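Local coordinates for ureidoglycolate hydrolase (Arabidopsis thaliana, PDB 4PXE), which hydrolyses (S)-ureidoglycolate to glyoxylate, ammonium and carbon dioxide with a two-manganese centre, the last step in allantoin degradation, at residues 200-208 with 416-427; 345-354 with 381-390. All coordinates share one frame; numbering follows the deposited sequence.

Read from the N terminus, the first of the four segments to appear is 200-208, on strand 201-209, whose C-terminal end carries a manganese ligand, His208. The chain then runs through the long strands and helices that include the dimerization region, and returns along 345-354 into helix 352-364. Contact 2 closes a short loop there, joining that return to helix 379-383 and the start of strand 389-394. Contact 1 closes the much wider loop, when helix 410-429 packs on strand 201-209, and contact 2 lies wholly within it. The two meet at the sheet, where strands 201-209 and 389-394 run parallel as neighbours and Phe204 N lies 2.8 Å from Pro388 O, a probable hydrogen bond.

Contact 1 of 2, residues 200-208 with 416-427; sequences SYFAFLELH and GVKVLSLTLAKL. With MN (manganese (II) ion), chain C.
Leu205 and Leu207 reach helix 416-427 by different first torsions: Leu205 sets CG beside its backbone N (chi1 -43°), whereas Leu207 turns CG away from its own N (chi1 169°). This is helix-on-strand packing in the metal-binding domain of an M20-family amidohydrolase, the helix running antiparallel to strand 203-208 with the axes 9.3 Å apart. No hydrogen bond crosses; the contact is mostly aliphatic, with one aromatic ring at its end.

The two methyls of Leu205 divide the work. CD1 rests among Leu420, Thr423 and Leu424, 3.7 Å from Thr423 CG2 and 3.8 Å from Leu424 CD2. The Leu424 side chain runs past that of Leu205 in the opposite direction, while Leu427 comes tip to tip, its CD1 3.9 Å from Leu205 CD2. Thr423 can offer its methyl because its hydroxyl is turned back to the helix: OG1 donates to Val419 O at 2.7 Å, from the opposite face of that carbonyl to Thr423 N. The carbonyl thus carries two donors, and a buried polar group is satisfied inside the helix. Val354 and Met358 of helix 352-364 border the same region, touching Leu205 and Thr423 respectively.

Towards the active site, Leu207 lays CD1 directly against the glycine backbone, 3.8 Å from Gly416 CA. At the other end the Phe202 ring approaches Leu427 O obliquely, and its CE2 also touches Leu427 CD2; Arg127 makes a cation-pi contact with this ring.

Alternation along the strand puts Phe204 and Glu206 on the face away from the helix. Glu206 bonds there to Ser91 and Ser380. Two residues on, His208 joins His92 and Asp103 on the catalytic manganese, its NE2 2.3 Å from the metal.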
loop_
_atom_site.group_PDB
_atom_site.type_symbol
_atom_site.label_atom_id
_atom_site.label_comp_id
_atom_site.label_asym_id
_atom_site.label_seq_id
_atom_site.Cartn_x
_atom_site.Cartn_y
_atom_site.Cartn_z
ATOM N N SER A 200 34.078 -23.189 -12.631
ATOM C CA SER A 200 33.920 -24.256 -11.642
ATOM C C SER A 200 32.814 -25.233 -12.045
ATOM O O SER A 200 32.724 -26.340 -11.512
ATOM C CB SER A 200 33.666 -23.693 -10.247
ATOM O OG SER A 200 32.518 -22.877 -10.244
ATOM N N TYR A 201 31.976 -24.816 -12.992
ATOM C CA TYR A 201 31.033 -25.731 -13.627
ATOM C C TYR A 201 31.356 -25.846 -15.113
ATOM O O TYR A 201 31.695 -24.853 -15.755
ATOM C CB TYR A 201 29.598 -25.225 -13.471
ATOM C CG TYR A 201 29.010 -25.400 -12.095
ATOM C CD1 TYR A 201 29.035 -26.632 -11.460
ATOM C CD2 TYR A 201 28.417 -24.330 -11.432
ATOM C CE1 TYR A 201 28.492 -26.805 -10.196
ATOM C CE2 TYR A 201 27.868 -24.487 -10.159
ATOM C CZ TYR A 201 27.907 -25.726 -9.548
ATOM O OH TYR A 201 27.357 -25.886 -8.290
ATOM N N PHE A 202 31.239 -27.057 -15.656
ATOM C CA PHE A 202 31.411 -27.302 -17.087
ATOM C C PHE A 202 30.335 -26.592 -17.912
ATOM O O PHE A 202 30.620 -26.012 -18.956
ATOM C CB PHE A 202 31.385 -28.817 -17.349
ATOM C CG PHE A 202 31.672 -29.210 -18.776
ATOM C CD1 PHE A 202 32.927 -29.000 -19.333
ATOM C CD2 PHE A 202 30.704 -29.841 -19.541
ATOM C CE1 PHE A 202 33.195 -29.385 -20.637
ATOM C CE2 PHE A 202 30.970 -30.232 -20.848
ATOM C CZ PHE A 202 32.222 -30.003 -21.394
ATOM N N ALA A 203 29.092 -26.637 -17.423
ATOM C CA ALA A 203 27.982 -25.928 -18.046
ATOM C C ALA A 203 26.897 -25.786 -17.000
ATOM O O ALA A 203 26.902 -26.506 -15.999
ATOM C CB ALA A 203 27.450 -26.698 -19.244
ATOM N N PHE A 204 25.985 -24.842 -17.237
ATOM C CA PHE A 204 24.782 -24.667 -16.422
ATOM C C PHE A 204 23.538 -24.660 -17.310
ATOM O O PHE A 204 23.468 -23.909 -18.279
ATOM C CB PHE A 204 24.823 -23.359 -15.612
ATOM C CG PHE A 204 23.539 -23.090 -14.886
ATOM C CD1 PHE A 204 23.274 -23.724 -13.688
ATOM C CD2 PHE A 204 22.574 -22.254 -15.427
ATOM C CE1 PHE A 204 22.072 -23.523 -13.029
ATOM C CE2 PHE A 204 21.377 -22.050 -14.774
ATOM C CZ PHE A 204 21.129 -22.688 -13.577
ATOM N N LEU A 205 22.551 -25.484 -16.961
ATOM C CA LEU A 205 21.298 -25.572 -17.716
ATOM C C LEU A 205 20.122 -25.219 -16.827
ATOM O O LEU A 205 20.077 -25.646 -15.681
ATOM C CB LEU A 205 21.076 -27.010 -18.188
ATOM C CG LEU A 205 22.264 -27.766 -18.762
ATOM C CD1 LEU A 205 21.820 -29.177 -19.121
ATOM C CD2 LEU A 205 22.810 -27.044 -19.976
ATOM N N GLU A 206 19.153 -24.477 -17.354
ATOM C CA GLU A 206 17.920 -24.221 -16.609
ATOM C C GLU A 206 16.692 -24.600 -17.424
ATOM O O GLU A 206 16.499 -24.111 -18.536
ATOM C CB GLU A 206 17.838 -22.745 -16.209
ATOM C CG GLU A 206 16.612 -22.401 -15.351
ATOM C CD GLU A 206 16.688 -21.034 -14.686
ATOM O OE1 GLU A 206 17.605 -20.232 -14.997
ATOM O OE2 GLU A 206 15.818 -20.762 -13.833
ATOM N N LEU A 207 15.874 -25.489 -16.870
ATOM C CA LEU A 207 14.576 -25.839 -17.450
ATOM C C LEU A 207 13.543 -24.848 -16.905
ATOM O O LEU A 207 13.522 -24.601 -15.699
ATOM C CB LEU A 207 14.219 -27.266 -17.034
ATOM C CG LEU A 207 12.789 -27.743 -17.322
ATOM C CD1 LEU A 207 12.480 -27.764 -18.820
ATOM C CD2 LEU A 207 12.562 -29.105 -16.694
ATOM N N HIS A 208 12.705 -24.271 -17.765
ATOM C CA HIS A 208 11.772 -23.231 -17.315
ATOM C C HIS A 208 10.568 -23.154 -18.247
ATOM O O HIS A 208 10.689 -23.386 -19.457
ATOM C CB HIS A 208 12.484 -21.857 -17.247
ATOM C CG HIS A 208 11.847 -20.878 -16.297
ATOM N ND1 HIS A 208 10.646 -20.248 -16.555
ATOM C CD2 HIS A 208 12.250 -20.428 -15.083
ATOM C CE1 HIS A 208 10.334 -19.457 -15.543
ATOM N NE2 HIS A 208 11.290 -19.549 -14.636
ATOM N N GLY A 416 10.206 -31.635 -21.160
ATOM C CA GLY A 416 11.294 -30.793 -20.694
ATOM C C GLY A 416 12.267 -31.560 -19.820
ATOM O O GLY A 416 13.482 -31.415 -19.953
ATOM N N VAL A 417 11.738 -32.381 -18.914
ATOM C CA VAL A 417 12.572 -33.213 -18.051
ATOM C C VAL A 417 13.407 -34.202 -18.867
ATOM O O VAL A 417 14.592 -34.407 -18.579
ATOM C CB VAL A 417 11.724 -33.954 -16.984
ATOM C CG1 VAL A 417 12.550 -35.028 -16.273
ATOM C CG2 VAL A 417 11.153 -32.956 -15.967
ATOM N N LYS A 418 12.816 -34.795 -19.899
ATOM C CA LYS A 418 13.570 -35.724 -20.737
ATOM C C LYS A 418 14.705 -35.023 -21.465
ATOM O O LYS A 418 15.816 -35.557 -21.524
ATOM C CB LYS A 418 12.655 -36.417 -21.744
ATOM C CG LYS A 418 11.699 -37.421 -21.127
ATOM C CD LYS A 418 10.762 -37.960 -22.190
ATOM C CE LYS A 418 9.772 -38.937 -21.604
ATOM N NZ LYS A 418 8.698 -39.262 -22.580
ATOM N N VAL A 419 14.438 -33.848 -22.026
ATOM C CA VAL A 419 15.495 -33.089 -22.688
ATOM C C VAL A 419 16.586 -32.701 -21.691
ATOM O O VAL A 419 17.778 -32.801 -21.988
ATOM C CB VAL A 419 14.938 -31.847 -23.402
ATOM C CG1 VAL A 419 16.080 -30.969 -23.943
ATOM C CG2 VAL A 419 13.993 -32.261 -24.521
ATOM N N LEU A 420 16.182 -32.292 -20.494
ATOM C CA LEU A 420 17.150 -31.972 -19.451
ATOM C C LEU A 420 18.013 -33.177 -19.076
ATOM O O LEU A 420 19.239 -33.065 -19.004
ATOM C CB LEU A 420 16.444 -31.417 -18.220
ATOM C CG LEU A 420 17.366 -31.031 -17.066
ATOM C CD1 LEU A 420 18.371 -29.966 -17.493
ATOM C CD2 LEU A 420 16.542 -30.540 -15.872
ATOM N N SER A 421 17.374 -34.326 -18.853
ATOM C CA SER A 421 18.088 -35.559 -18.530
ATOM C C SER A 421 19.124 -35.906 -19.591
ATOM O O SER A 421 20.284 -36.218 -19.286
ATOM C CB SER A 421 17.104 -36.720 -18.415
ATOM O OG SER A 421 16.218 -36.554 -17.322
ATOM N N LEU A 422 18.695 -35.871 -20.845
ATOM C CA LEU A 422 19.552 -36.313 -21.938
ATOM C C LEU A 422 20.667 -35.305 -22.194
ATOM O O LEU A 422 21.794 -35.688 -22.505
ATOM C CB LEU A 422 18.709 -36.550 -23.196
ATOM C CG LEU A 422 19.408 -37.207 -24.385
ATOM C CD1 LEU A 422 20.158 -38.486 -23.970
ATOM C CD2 LEU A 422 18.377 -37.506 -25.449
ATOM N N THR A 423 20.369 -34.018 -22.052
ATOM C CA THR A 423 21.399 -32.993 -22.216
ATOM C C THR A 423 22.437 -33.068 -21.089
ATOM O O THR A 423 23.641 -32.966 -21.347
ATOM C CB THR A 423 20.787 -31.567 -22.281
ATOM O OG1 THR A 423 19.795 -31.512 -23.317
ATOM C CG2 THR A 423 21.867 -30.540 -22.591
ATOM N N LEU A 424 21.987 -33.272 -19.853
ATOM C CA LEU A 424 22.896 -33.469 -18.717
ATOM C C LEU A 424 23.818 -34.653 -18.978
ATOM O O LEU A 424 25.021 -34.578 -18.712
ATOM C CB LEU A 424 22.107 -33.736 -17.432
ATOM C CG LEU A 424 21.399 -32.547 -16.781
ATOM C CD1 LEU A 424 20.485 -33.052 -15.679
ATOM C CD2 LEU A 424 22.402 -31.536 -16.233
ATOM N N ALA A 425 23.234 -35.744 -19.461
ATOM C CA ALA A 425 23.969 -36.979 -19.717
ATOM C C ALA A 425 25.032 -36.743 -20.777
ATOM O O ALA A 425 26.193 -37.150 -20.610
ATOM C CB ALA A 425 23.007 -38.071 -20.163
ATOM N N LYS A 426 24.642 -36.096 -21.873
ATOM C CA LYS A 426 25.579 -35.822 -22.961
ATOM C C LYS A 426 26.735 -34.950 -22.490
ATOM O O LYS A 426 27.900 -35.220 -22.795
ATOM C CB LYS A 426 24.869 -35.174 -24.148
ATOM C CG LYS A 426 23.894 -36.085 -24.869
ATOM C CD LYS A 426 23.179 -35.337 -25.988
ATOM C CE LYS A 426 22.257 -36.267 -26.767
ATOM N NZ LYS A 426 22.986 -37.411 -27.389
ATOM N N LEU A 427 26.425 -33.903 -21.742
ATOM C CA LEU A 427 27.458 -33.011 -21.236
ATOM C C LEU A 427 28.364 -33.700 -20.216
ATOM O O LEU A 427 29.568 -33.440 -20.177
ATOM C CB LEU A 427 26.825 -31.751 -20.649
ATOM C CG LEU A 427 26.178 -30.863 -21.711
ATOM C CD1 LEU A 427 25.366 -29.748 -21.066
ATOM C CD2 LEU A 427 27.241 -30.284 -22.643
HETATM MN MN MN C . 11.407 -17.901 -13.000
HETATM O O HOH W 1 13.578 -17.725 -13.476
HETATM O O HOH W 2 11.087 -15.907 -12.077
HETATM O O HOH W 3 11.369 -16.323 -14.910
#

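Contact 2 of 2, residues 345-354 with 381-390; sequences DPPALSDKLV and LFMARISPMG
Ser350 and Asp351 pass alongside Met389 and Gly390, with the CA atoms of Ser350 and Gly390 only 4.9 Å apart, yet a single direct backbone bond joins the segments: Asp351 N donates to Met389 O at 2.8 Å, in the carbonyl plane and fairly straight (156°). Just before it, water 6 bridges Leu349 O and Met389 N.

Asp351 is also the N-cap of helix 352-364. Its CG lies anti to the backbone N (chi1 179°), so that OD1 accepts from Val354 N, with a weaker bond from Leu353 N, while the carboxylate runs side by side with the Pro388 ring, Asp351 OD2 3.5 Å from Pro388 CB. Val354 sets CG1 against the backbone of Gly390, 3.7 Å from its CA. Met389, bent at chi2 and chi3, brings SD beside Ser350 OG, which bonds to Val225 O.

Farther back, Ala348 CB packs 3.6 Å from Leu381 CD1. Asp345 OD1 stands at the edge of the Phe382 ring, with carboxylate and ring planes perpendicular, and forms a salt bridge with Arg150. The same phenylalanine puts CD1 over the centre of the Arg385 guanidinium. Opposite charges on Asp345 and Arg385 remain 4.3 Å apart, OD2 to NH2; water 4 links those atoms, and water 5 ties NH2 to Pro346 O. The pair is thus water-bridged rather than a direct salt bridge, and Arg150 probably provides the closer countercharge to Asp345.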
loop_
_atom_site.group_PDB
_atom_site.type_symbol
_atom_site.label_atom_id
_atom_site.label_comp_id
_atom_site.label_asym_id
_atom_site.label_seq_id
_atom_site.Cartn_x
_atom_site.Cartn_y
_atom_site.Cartn_z
ATOM N N ASP A 345 21.311 -4.411 -16.040
ATOM C CA ASP A 345 22.157 -5.531 -16.407
ATOM C C ASP A 345 22.167 -5.743 -17.910
ATOM O O ASP A 345 21.195 -5.456 -18.588
ATOM C CB ASP A 345 21.659 -6.794 -15.701
ATOM C CG ASP A 345 21.593 -6.623 -14.195
ATOM O OD1 ASP A 345 20.485 -6.742 -13.639
ATOM O OD2 ASP A 345 22.646 -6.366 -13.573
ATOM N N PRO A 346 23.288 -6.260 -18.437
ATOM C CA PRO A 346 23.373 -6.580 -19.863
ATOM C C PRO A 346 22.613 -7.859 -20.190
ATOM O O PRO A 346 22.315 -8.639 -19.291
ATOM C CB PRO A 346 24.878 -6.786 -20.073
ATOM C CG PRO A 346 25.371 -7.268 -18.751
ATOM C CD PRO A 346 24.557 -6.506 -17.729
ATOM N N PRO A 347 22.297 -8.067 -21.471
ATOM C CA PRO A 347 21.730 -9.358 -21.871
ATOM C C PRO A 347 22.820 -10.422 -21.839
ATOM O O PRO A 347 24.004 -10.086 -21.749
ATOM C CB PRO A 347 21.280 -9.100 -23.306
ATOM C CG PRO A 347 22.200 -8.035 -23.802
ATOM C CD PRO A 347 22.528 -7.174 -22.623
ATOM N N ALA A 348 22.439 -11.694 -21.881
ATOM C CA ALA A 348 23.433 -12.757 -22.020
ATOM C C ALA A 348 23.113 -13.660 -23.196
ATOM O O ALA A 348 21.957 -13.826 -23.574
ATOM C CB ALA A 348 23.553 -13.570 -20.751
ATOM N N LEU A 349 24.159 -14.239 -23.772
ATOM C CA LEU A 349 24.015 -15.215 -24.845
ATOM C C LEU A 349 24.248 -16.621 -24.299
ATOM O O LEU A 349 25.162 -16.846 -23.508
ATOM C CB LEU A 349 25.036 -14.934 -25.955
ATOM C CG LEU A 349 24.822 -13.700 -26.833
ATOM C CD1 LEU A 349 26.043 -13.462 -27.712
ATOM C CD2 LEU A 349 23.584 -13.865 -27.687
ATOM N N SER A 350 23.418 -17.573 -24.716
ATOM C CA SER A 350 23.669 -18.970 -24.372
ATOM C C SER A 350 24.895 -19.495 -25.108
ATOM O O SER A 350 25.207 -19.048 -26.211
ATOM C CB SER A 350 22.468 -19.827 -24.728
ATOM O OG SER A 350 21.305 -19.276 -24.136
ATOM N N ASP A 351 25.575 -20.444 -24.488
ATOM C CA ASP A 351 26.767 -21.054 -25.074
ATOM C C ASP A 351 26.381 -21.885 -26.297
ATOM O O ASP A 351 25.398 -22.635 -26.278
ATOM C CB ASP A 351 27.470 -21.904 -24.028
ATOM C CG ASP A 351 28.705 -22.581 -24.566
ATOM O OD1 ASP A 351 28.571 -23.680 -25.155
ATOM O OD2 ASP A 351 29.803 -22.009 -24.403
ATOM N N LYS A 352 27.151 -21.747 -27.370
ATOM C CA LYS A 352 26.792 -22.384 -28.635
ATOM C C LYS A 352 26.866 -23.913 -28.609
ATOM O O LYS A 352 26.091 -24.578 -29.296
ATOM C CB LYS A 352 27.637 -21.823 -29.777
ATOM C CG LYS A 352 27.493 -20.312 -29.954
ATOM C CD LYS A 352 26.039 -19.890 -30.141
ATOM C CE LYS A 352 25.936 -18.408 -30.468
ATOM N NZ LYS A 352 24.513 -17.994 -30.630
ATOM N N LEU A 353 27.780 -24.474 -27.827
ATOM C CA LEU A 353 27.856 -25.934 -27.720
ATOM C C LEU A 353 26.762 -26.469 -26.802
ATOM O O LEU A 353 26.316 -27.596 -26.963
ATOM C CB LEU A 353 29.237 -26.392 -27.253
ATOM C CG LEU A 353 30.372 -25.992 -28.203
ATOM C CD1 LEU A 353 31.684 -26.609 -27.745
ATOM C CD2 LEU A 353 30.061 -26.361 -29.656
ATOM N N VAL A 354 26.320 -25.657 -25.846
ATOM C CA VAL A 354 25.206 -26.068 -24.995
ATOM C C VAL A 354 23.919 -26.109 -25.806
ATOM O O VAL A 354 23.156 -27.082 -25.718
ATOM C CB VAL A 354 25.060 -25.159 -23.757
ATOM C CG1 VAL A 354 23.737 -25.446 -23.036
ATOM C CG2 VAL A 354 26.262 -25.353 -22.827
ATOM N N LEU A 381 20.910 -15.943 -16.324
ATOM C CA LEU A 381 21.512 -14.691 -16.780
ATOM C C LEU A 381 22.848 -14.457 -16.075
ATOM O O LEU A 381 23.819 -13.995 -16.690
ATOM C CB LEU A 381 20.560 -13.516 -16.513
ATOM C CG LEU A 381 21.057 -12.123 -16.900
ATOM C CD1 LEU A 381 21.347 -12.062 -18.379
ATOM C CD2 LEU A 381 20.016 -11.089 -16.528
ATOM N N PHE A 382 22.904 -14.797 -14.792
ATOM C CA PHE A 382 24.116 -14.581 -14.001
ATOM C C PHE A 382 25.049 -15.788 -13.966
ATOM O O PHE A 382 26.281 -15.634 -13.909
ATOM C CB PHE A 382 23.747 -14.061 -12.615
ATOM C CG PHE A 382 23.034 -12.750 -12.686
ATOM C CD1 PHE A 382 23.754 -11.579 -12.869
ATOM C CD2 PHE A 382 21.650 -12.692 -12.691
ATOM C CE1 PHE A 382 23.107 -10.371 -13.002
ATOM C CE2 PHE A 382 20.996 -11.486 -12.830
ATOM C CZ PHE A 382 21.720 -10.324 -12.984
ATOM N N MET A 383 24.479 -16.989 -14.037
ATOM C CA MET A 383 25.291 -18.197 -14.162
ATOM C C MET A 383 26.148 -18.153 -15.422
ATOM O O MET A 383 27.234 -18.733 -15.452
ATOM C CB MET A 383 24.410 -19.459 -14.142
ATOM C CG MET A 383 23.756 -19.739 -12.794
ATOM S SD MET A 383 24.928 -19.851 -11.413
ATOM C CE MET A 383 25.692 -21.437 -11.755
ATOM N N ALA A 384 25.662 -17.462 -16.450
ATOM C CA ALA A 384 26.394 -17.289 -17.708
ATOM C C ALA A 384 27.739 -16.587 -17.513
ATOM O O ALA A 384 28.632 -16.690 -18.359
ATOM C CB ALA A 384 25.549 -16.530 -18.720
ATOM N N ARG A 385 27.878 -15.865 -16.405
ATOM C CA ARG A 385 29.136 -15.191 -16.101
ATOM C C ARG A 385 30.188 -16.151 -15.533
ATOM O O ARG A 385 31.380 -15.825 -15.497
ATOM C CB ARG A 385 28.883 -14.038 -15.126
ATOM C CG ARG A 385 27.898 -13.022 -15.644
ATOM C CD ARG A 385 27.735 -11.878 -14.669
ATOM N NE ARG A 385 26.774 -10.906 -15.164
ATOM C CZ ARG A 385 26.601 -9.703 -14.627
ATOM N NH1 ARG A 385 27.328 -9.341 -13.577
ATOM N NH2 ARG A 385 25.713 -8.868 -15.143
ATOM N N ILE A 386 29.738 -17.330 -15.105
ATOM C CA ILE A 386 30.552 -18.319 -14.397
ATOM C C ILE A 386 30.850 -19.522 -15.288
ATOM O O ILE A 386 31.912 -20.143 -15.191
ATOM C CB ILE A 386 29.809 -18.835 -13.131
ATOM C CG1 ILE A 386 29.697 -17.732 -12.089
ATOM C CG2 ILE A 386 30.520 -20.042 -12.516
ATOM C CD1 ILE A 386 31.048 -17.142 -11.711
ATOM N N SER A 387 29.907 -19.856 -16.161
ATOM C CA SER A 387 30.072 -21.030 -17.004
ATOM C C SER A 387 29.188 -20.949 -18.245
ATOM O O SER A 387 28.255 -20.140 -18.302
ATOM C CB SER A 387 29.768 -22.301 -16.210
ATOM O OG SER A 387 28.383 -22.452 -16.005
ATOM N N PRO A 388 29.498 -21.768 -19.259
ATOM C CA PRO A 388 28.614 -21.903 -20.417
ATOM C C PRO A 388 27.185 -22.176 -19.952
ATOM O O PRO A 388 26.983 -23.001 -19.061
ATOM C CB PRO A 388 29.191 -23.117 -21.139
ATOM C CG PRO A 388 30.669 -23.017 -20.856
ATOM C CD PRO A 388 30.763 -22.516 -19.441
ATOM N N MET A 389 26.221 -21.482 -20.541
ATOM C CA MET A 389 24.841 -21.558 -20.080
ATOM C C MET A 389 23.891 -21.913 -21.214
ATOM O O MET A 389 24.132 -21.587 -22.375
ATOM C CB MET A 389 24.460 -20.200 -19.464
ATOM C CG MET A 389 22.975 -20.004 -19.097
ATOM S SD MET A 389 21.916 -19.518 -20.482
ATOM C CE MET A 389 22.448 -17.830 -20.790
ATOM N N GLY A 390 22.784 -22.561 -20.866
ATOM C CA GLY A 390 21.677 -22.694 -21.793
ATOM C C GLY A 390 20.389 -22.854 -21.021
ATOM O O GLY A 390 20.418 -23.154 -19.821
HETATM O O HOH W 4 25.220 -6.232 -14.230
HETATM O O HOH W 5 23.491 -9.452 -17.005
HETATM O O HOH W 6 26.768 -19.009 -21.929
#